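Putative NAD dependent dehydrogenase (Micromonospora echinospora, PDB 6NOR) binds NAD and is probably an oxidoreductase of the GFO/IDH/MocA family that acts in the biosynthesis of gentamicin. Local coordinates at residues 183-188 against 251-256; 230-235 against 346-351. All coordinates share one frame; numbering follows the deposited sequence.

Contact 1 (183-188 against 251-256); sequences WFRSKA and VSWACP. With NAD (nicotinamide-adenine-dinucleotide), chain G.
The indole of Trp-253 is met at its rim by the backbone carbonyl of Phe-184, whose O lies 3.6 Å from Trp-253 CH2 and near the ring plane. The guanidinium of Arg-185 takes Trp-253 CE3 over one of its own faces, off centre; the two planes are 62° apart, so this is not a stack, and the nearest approach is 3.8 Å from Arg-185 NH2 to Trp-253 CE3. Within 183-188, the ring of Phe-184 receives the rim of Trp-183 on one face, with Trp-183 CZ2 3.2 Å above the plane, and turns its CZ edge toward NAD O2N. Apolar contact between the segments is thin: Phe-184 CB stands 4.4 Å from Trp-253 CH2. Arg-185 runs extended from CG to NE, chi2 -169° and chi3 164°, which carries its head along Trp-253, the arginine and the indole running antiparallel alongside one another. The polar ends are held elsewhere, NH1 of Arg-185 by a salt bridge to Asp-233 and NE1 of Trp-253 by a hydrogen bond to Asp-197. Trp-183 uses its indole N-H on the cofactor, with NE1 3.0 Å from NAD O1A and a weak bond to the bridging O3. Chemically, then, the short 3-10 turn faces two ways: Trp-183 and Phe-184 present an indole N-H and a ring edge to the pyrophosphate, while the Arg-185 guanidinium lies obliquely against a buried tryptophan and the Phe-184 carbonyl meets its rim, whose electron-poor C-H groups probably suit the carbonyl oxygen.

Contact 2 (230-235 against 346-351); sequences DVEDQG and AAYRSA
Glu-232, in extended backbone conformation just before the strand that begins at Gln-234, faces Tyr-348 on a regular helix, where Ser-350 N bonds back to Ala-346 O and Ala-351 N to Ala-347 O. One hydrogen bond joins the two segments: Tyr-348 OH gives its proton to Glu-232 OE2 at 2.7 Å. The hydroxyl reaches the syn side of that oxygen, 26° out of the carboxylate plane. The second oxygen, OE1, sits at the ring edge, 3.5 Å from Tyr-348 CE1 and near the plane of the ring. Carboxylate and phenol are turned 73° against each other, the glutamate comes in roughly perpendicular to the tyrosine, and the carboxylate meets the ring at its rim, not over a face. The glutamate chain folds to get there: CG stands between the backbone N and the carbonyl carbon, chi1 81°, and the chain then bends at chi2, bringing the carboxylate round to the hydroxyl. OE2 is gripped further by the backbone N of Leu-195 and weakly by that of Gly-193, while Tyr-348 OH also pairs with Thr-196 OG1. This convergence of donors on a buried carboxylate probably stabilises its negative charge. A leucine in place of Glu-232 would probably leave the tyrosine hydroxyl without its acceptor and the Leu-195 amide without its mate. The pair thus ties helix 334-353 to the start of strand 234-241 beside helix 194-197, and two residues further on, Ser-350 OG fastens the same helix to strand 215-223 through Ala-220 N.

In the fold
Contacts 1 and 2 have centres 11 Å apart and meet along the mixed sheet, where strands 234-241 and 246-252 are neighbours. Two probable backbone bonds join them, from Trp-253 N to Asp-233 O at 2.7 Å and from Val-251 N to Gly-235 O at 3.0 Å. Packing adds to the tie: Ser-186 CA lies 3.5 Å from Asp-230 OD1, and Arg-185 O packs against Val-231 CG2. Their relation to the cofactor differs: contact 1 holds Trp-183 and Phe-184 of the NAD pocket, whereas the side chain of Tyr-348 in contact 2 lies about 12 Å from the bound NAD and does not touch it.

Contact 1 (183-188 against 251-256)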
loop_
_atom_site.group_PDB
_atom_site.type_symbol
_atom_site.label_atom_id
_atom_site.label_comp_id
_atom_site.label_asym_id
_atom_site.label_seq_id
_atom_site.Cartn_x
_atom_site.Cartn_y
_atom_site.Cartn_z
ATOM N N TRP A 183 -11.783 31.112 -15.326
ATOM C CA TRP A 183 -13.131 31.431 -14.866
ATOM C C TRP A 183 -13.450 30.748 -13.538
ATOM O O TRP A 183 -14.288 31.215 -12.792
ATOM C CB TRP A 183 -14.183 31.054 -15.928
ATOM C CG TRP A 183 -14.332 29.578 -16.197
ATOM C CD1 TRP A 183 -13.792 28.875 -17.246
ATOM C CD2 TRP A 183 -15.063 28.618 -15.410
ATOM N NE1 TRP A 183 -14.145 27.553 -17.162
ATOM C CE2 TRP A 183 -14.922 27.368 -16.044
ATOM C CE3 TRP A 183 -15.823 28.701 -14.240
ATOM C CZ2 TRP A 183 -15.519 26.213 -15.547
ATOM C CZ3 TRP A 183 -16.407 27.563 -13.740
ATOM C CH2 TRP A 183 -16.245 26.322 -14.386
ATOM N N PHE A 184 -12.779 29.637 -13.262
ATOM C CA PHE A 184 -12.979 28.907 -12.013
ATOM C C PHE A 184 -12.717 29.756 -10.772
ATOM O O PHE A 184 -13.246 29.457 -9.725
ATOM C CB PHE A 184 -12.070 27.688 -11.932
ATOM C CG PHE A 184 -12.528 26.502 -12.741
ATOM C CD1 PHE A 184 -12.172 26.376 -14.070
ATOM C CD2 PHE A 184 -13.234 25.478 -12.147
ATOM C CE1 PHE A 184 -12.532 25.280 -14.799
ATOM C CE2 PHE A 184 -13.606 24.360 -12.878
ATOM C CZ PHE A 184 -13.254 24.265 -14.209
ATOM N N ARG A 185 -11.894 30.797 -10.876
ATOM C CA ARG A 185 -11.479 31.511 -9.669
ATOM C C ARG A 185 -12.260 32.810 -9.380
ATOM O O ARG A 185 -11.901 33.547 -8.473
ATOM C CB ARG A 185 -9.979 31.789 -9.729
ATOM C CG ARG A 185 -9.173 30.495 -9.728
ATOM C CD ARG A 185 -7.681 30.702 -9.531
ATOM N NE ARG A 185 -7.010 29.448 -9.164
ATOM C CZ ARG A 185 -6.794 29.050 -7.910
ATOM N NH1 ARG A 185 -7.191 29.791 -6.881
ATOM N NH2 ARG A 185 -6.183 27.906 -7.681
ATOM N N SER A 186 -13.352 33.053 -10.109
ATOM C CA SER A 186 -14.224 34.192 -9.822
ATOM C C SER A 186 -15.628 33.755 -9.444
ATOM O O SER A 186 -16.209 32.937 -10.132
ATOM C CB SER A 186 -14.303 35.128 -11.020
ATOM O OG SER A 186 -13.067 35.798 -11.205
ATOM N N LYS A 187 -16.161 34.304 -8.352
ATOM C CA LYS A 187 -17.534 34.047 -7.922
ATOM C C LYS A 187 -18.533 34.307 -9.030
ATOM O O LYS A 187 -19.436 33.522 -9.252
ATOM C CB LYS A 187 -17.924 34.910 -6.726
ATOM C CG LYS A 187 -17.477 34.415 -5.385
ATOM C CD LYS A 187 -17.663 35.530 -4.360
ATOM C CE LYS A 187 -17.236 35.121 -2.967
ATOM N NZ LYS A 187 -17.385 36.250 -2.016
ATOM N N ALA A 188 -18.352 35.423 -9.719
ATOM C CA ALA A 188 -19.272 35.824 -10.767
ATOM C C ALA A 188 -19.448 34.710 -11.798
ATOM O O ALA A 188 -20.554 34.457 -12.255
ATOM C CB ALA A 188 -18.785 37.113 -11.448
ATOM N N VAL A 251 -11.852 19.032 0.852
ATOM C CA VAL A 251 -11.482 19.354 -0.521
ATOM C C VAL A 251 -10.419 20.435 -0.580
ATOM O O VAL A 251 -10.333 21.281 0.285
ATOM C CB VAL A 251 -12.700 19.799 -1.352
ATOM C CG1 VAL A 251 -13.782 18.698 -1.366
ATOM C CG2 VAL A 251 -13.248 21.142 -0.859
ATOM N N SER A 252 -9.594 20.399 -1.610
ATOM C CA SER A 252 -8.491 21.328 -1.710
ATOM C C SER A 252 -8.028 21.481 -3.137
ATOM O O SER A 252 -7.979 20.509 -3.878
ATOM C CB SER A 252 -7.318 20.867 -0.844
ATOM O OG SER A 252 -6.218 21.735 -1.000
ATOM N N TRP A 253 -7.684 22.716 -3.491
ATOM C CA TRP A 253 -7.052 23.068 -4.755
ATOM C C TRP A 253 -5.552 23.272 -4.599
ATOM O O TRP A 253 -4.871 23.592 -5.550
ATOM C CB TRP A 253 -7.638 24.352 -5.313
ATOM C CG TRP A 253 -8.918 24.248 -6.075
ATOM C CD1 TRP A 253 -9.567 23.116 -6.493
ATOM C CD2 TRP A 253 -9.709 25.342 -6.505
ATOM N NE1 TRP A 253 -10.705 23.446 -7.172
ATOM C CE2 TRP A 253 -10.820 24.811 -7.192
ATOM C CE3 TRP A 253 -9.579 26.728 -6.394
ATOM C CZ2 TRP A 253 -11.796 25.624 -7.764
ATOM C CZ3 TRP A 253 -10.557 27.532 -6.955
ATOM C CH2 TRP A 253 -11.644 26.980 -7.633
ATOM N N ALA A 254 -5.033 23.111 -3.389
ATOM C CA ALA A 254 -3.643 23.474 -3.157
ATOM C C ALA A 254 -2.808 22.266 -2.789
ATOM O O ALA A 254 -1.788 22.390 -2.111
ATOM C CB ALA A 254 -3.552 24.529 -2.080
ATOM N N CYS A 255 -3.238 21.097 -3.250
ATOM C CA CYS A 255 -2.536 19.862 -2.940
ATOM C C CYS A 255 -1.662 19.372 -4.105
ATOM O O CYS A 255 -2.158 19.086 -5.188
ATOM C CB CYS A 255 -3.551 18.790 -2.560
ATOM S SG CYS A 255 -2.823 17.242 -1.977
ATOM N N PRO A 256 -0.351 19.249 -3.875
ATOM C CA PRO A 256 0.607 18.832 -4.913
ATOM C C PRO A 256 0.676 17.307 -5.095
ATOM O O PRO A 256 0.148 16.553 -4.281
ATOM C CB PRO A 256 1.939 19.365 -4.367
ATOM C CG PRO A 256 1.788 19.221 -2.894
ATOM C CD PRO A 256 0.301 19.383 -2.562
HETATM P PA NAD G . -13.149 25.034 -19.868
HETATM O O1A NAD G . -12.691 26.464 -19.494
HETATM O O2A NAD G . -12.035 24.130 -20.238
HETATM O O5B NAD G . -14.143 25.115 -21.080
HETATM C C5B NAD G . -15.222 26.030 -21.015
HETATM C C4B NAD G . -15.703 26.215 -22.479
HETATM O O4B NAD G . -16.863 26.806 -22.519
HETATM C C3B NAD G . -14.743 27.137 -23.197
HETATM O O3B NAD G . -14.430 26.569 -24.397
HETATM C C2B NAD G . -15.549 28.449 -23.395
HETATM O O2B NAD G . -15.086 29.103 -24.632
HETATM C C1B NAD G . -16.731 28.009 -23.552
HETATM N N9A NAD G . -17.763 28.961 -23.184
HETATM C C8A NAD G . -17.765 29.918 -22.235
HETATM N N7A NAD G . -18.983 30.513 -22.252
HETATM C C5A NAD G . -19.719 29.931 -23.201
HETATM C C6A NAD G . -20.991 30.151 -23.640
HETATM N N6A NAD G . -21.885 31.087 -23.170
HETATM N N1A NAD G . -21.500 29.407 -24.610
HETATM C C2A NAD G . -20.750 28.438 -25.193
HETATM N N3A NAD G . -19.483 28.227 -24.763
HETATM C C4A NAD G . -18.970 28.963 -23.771
HETATM O O3 NAD G . -13.931 24.476 -18.650
HETATM P PN NAD G . -14.263 22.956 -18.310
HETATM O O1N NAD G . -14.573 22.110 -19.501
HETATM O O2N NAD G . -13.127 22.358 -17.497
HETATM O O5D NAD G . -15.552 23.006 -17.405
HETATM C C5D NAD G . -16.834 23.184 -17.976
HETATM C C4D NAD G . -17.896 22.591 -17.027
HETATM O O4D NAD G . -17.684 21.334 -16.765
HETATM C C3D NAD G . -17.844 23.308 -15.645
HETATM O O3D NAD G . -19.071 23.481 -15.214
HETATM C C2D NAD G . -17.030 22.342 -14.757
HETATM O O2D NAD G . -17.401 22.548 -13.329
HETATM C C1D NAD G . -17.378 21.164 -15.193
HETATM N N1N NAD G . -16.353 20.181 -15.005
HETATM C C2N NAD G . -16.725 18.904 -14.600
HETATM C C3N NAD G . -15.769 17.906 -14.401
HETATM C C7N NAD G . -16.263 16.527 -13.931
HETATM O O7N NAD G . -15.493 15.680 -13.666
HETATM N N7N NAD G . -17.660 16.299 -13.791
HETATM C C4N NAD G . -14.429 18.153 -14.588
HETATM C C5N NAD G . -14.048 19.430 -15.004
HETATM C C6N NAD G . -15.020 20.446 -15.209
#

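Contact 2 (230-235 against 346-351)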
loop_
_atom_site.group_PDB
_atom_site.type_symbol
_atom_site.label_atom_id
_atom_site.label_comp_id
_atom_site.label_asym_id
_atom_site.label_seq_id
_atom_site.Cartn_x
_atom_site.Cartn_y
_atom_site.Cartn_z
ATOM N N ASP A 230 -11.356 35.445 -6.108
ATOM C CA ASP A 230 -11.999 35.760 -4.836
ATOM C C ASP A 230 -12.725 34.555 -4.240
ATOM O O ASP A 230 -13.694 34.713 -3.515
ATOM C CB ASP A 230 -12.977 36.924 -5.009
ATOM C CG ASP A 230 -13.935 36.715 -6.167
ATOM O OD1 ASP A 230 -14.045 35.570 -6.641
ATOM O OD2 ASP A 230 -14.588 37.688 -6.598
ATOM N N VAL A 231 -12.264 33.349 -4.551
ATOM C CA VAL A 231 -12.919 32.140 -4.044
ATOM C C VAL A 231 -11.958 31.313 -3.213
ATOM O O VAL A 231 -10.758 31.510 -3.290
ATOM C CB VAL A 231 -13.491 31.265 -5.182
ATOM C CG1 VAL A 231 -14.589 31.998 -5.909
ATOM C CG2 VAL A 231 -12.372 30.821 -6.157
ATOM N N GLU A 232 -12.499 30.375 -2.441
ATOM C CA GLU A 232 -11.705 29.572 -1.512
ATOM C C GLU A 232 -10.920 28.467 -2.224
ATOM O O GLU A 232 -11.366 27.959 -3.246
ATOM C CB GLU A 232 -12.605 28.970 -0.437
ATOM C CG GLU A 232 -13.355 27.710 -0.847
ATOM C CD GLU A 232 -14.532 27.962 -1.788
ATOM O OE1 GLU A 232 -14.883 29.128 -2.056
ATOM O OE2 GLU A 232 -15.111 26.980 -2.269
ATOM N N ASP A 233 -9.760 28.107 -1.667
ATOM C CA ASP A 233 -8.893 27.027 -2.180
ATOM C C ASP A 233 -9.051 25.732 -1.407
ATOM O O ASP A 233 -8.673 24.656 -1.867
ATOM C CB ASP A 233 -7.416 27.416 -2.100
ATOM C CG ASP A 233 -7.012 28.424 -3.147
ATOM O OD1 ASP A 233 -6.895 28.046 -4.330
ATOM O OD2 ASP A 233 -6.770 29.589 -2.782
ATOM N N GLN A 234 -9.540 25.843 -0.189
ATOM C CA GLN A 234 -9.734 24.661 0.622
ATOM C C GLN A 234 -10.961 24.813 1.469
ATOM O O GLN A 234 -11.346 25.912 1.842
ATOM C CB GLN A 234 -8.522 24.376 1.509
ATOM C CG GLN A 234 -8.090 25.502 2.368
ATOM C CD GLN A 234 -7.003 25.101 3.367
ATOM O OE1 GLN A 234 -6.358 25.957 3.960
ATOM N NE2 GLN A 234 -6.814 23.801 3.562
ATOM N N GLY A 235 -11.577 23.683 1.759
ATOM C CA GLY A 235 -12.743 23.660 2.600
ATOM C C GLY A 235 -12.922 22.314 3.253
ATOM O O GLY A 235 -12.521 21.274 2.715
ATOM N N ALA A 346 -25.668 25.832 2.341
ATOM C CA ALA A 346 -25.618 25.807 3.795
ATOM C C ALA A 346 -24.178 25.867 4.291
ATOM O O ALA A 346 -23.875 26.592 5.225
ATOM C CB ALA A 346 -26.310 24.578 4.333
ATOM N N ALA A 347 -23.295 25.120 3.637
ATOM C CA ALA A 347 -21.898 25.106 4.003
ATOM C C ALA A 347 -21.246 26.484 3.870
ATOM O O ALA A 347 -20.525 26.911 4.753
ATOM C CB ALA A 347 -21.149 24.080 3.165
ATOM N N TYR A 348 -21.514 27.184 2.778
ATOM C CA TYR A 348 -20.979 28.532 2.590
ATOM C C TYR A 348 -21.504 29.518 3.648
ATOM O O TYR A 348 -20.792 30.407 4.101
ATOM C CB TYR A 348 -21.313 29.057 1.184
ATOM C CG TYR A 348 -20.349 28.601 0.110
ATOM C CD1 TYR A 348 -18.994 28.946 0.162
ATOM C CD2 TYR A 348 -20.784 27.824 -0.962
ATOM C CE1 TYR A 348 -18.118 28.534 -0.829
ATOM C CE2 TYR A 348 -19.918 27.417 -1.958
ATOM C CZ TYR A 348 -18.594 27.770 -1.892
ATOM O OH TYR A 348 -17.739 27.351 -2.880
ATOM N N ARG A 349 -22.752 29.361 4.045
ATOM C CA ARG A 349 -23.270 30.189 5.122
ATOM C C ARG A 349 -22.563 29.902 6.438
ATOM O O ARG A 349 -22.161 30.824 7.133
ATOM C CB ARG A 349 -24.772 29.991 5.276
ATOM C CG ARG A 349 -25.554 30.783 4.255
ATOM C CD ARG A 349 -26.998 30.393 4.298
ATOM N NE ARG A 349 -27.497 30.432 5.666
ATOM C CZ ARG A 349 -28.568 29.765 6.072
ATOM N NH1 ARG A 349 -29.232 29.003 5.203
ATOM N NH2 ARG A 349 -28.966 29.857 7.337
ATOM N N SER A 350 -22.408 28.619 6.761
ATOM C CA SER A 350 -21.699 28.197 7.966
ATOM C C SER A 350 -20.280 28.717 8.018
ATOM O O SER A 350 -19.808 29.134 9.062
ATOM C CB SER A 350 -21.688 26.672 8.061
ATOM O OG SER A 350 -20.884 26.233 9.136
ATOM N N ALA A 351 -19.590 28.699 6.890
ATOM C CA ALA A 351 -18.214 29.170 6.878
ATOM C C ALA A 351 -18.183 30.681 7.086
ATOM O O ALA A 351 -17.266 31.216 7.686
ATOM C CB ALA A 351 -17.512 28.790 5.561
#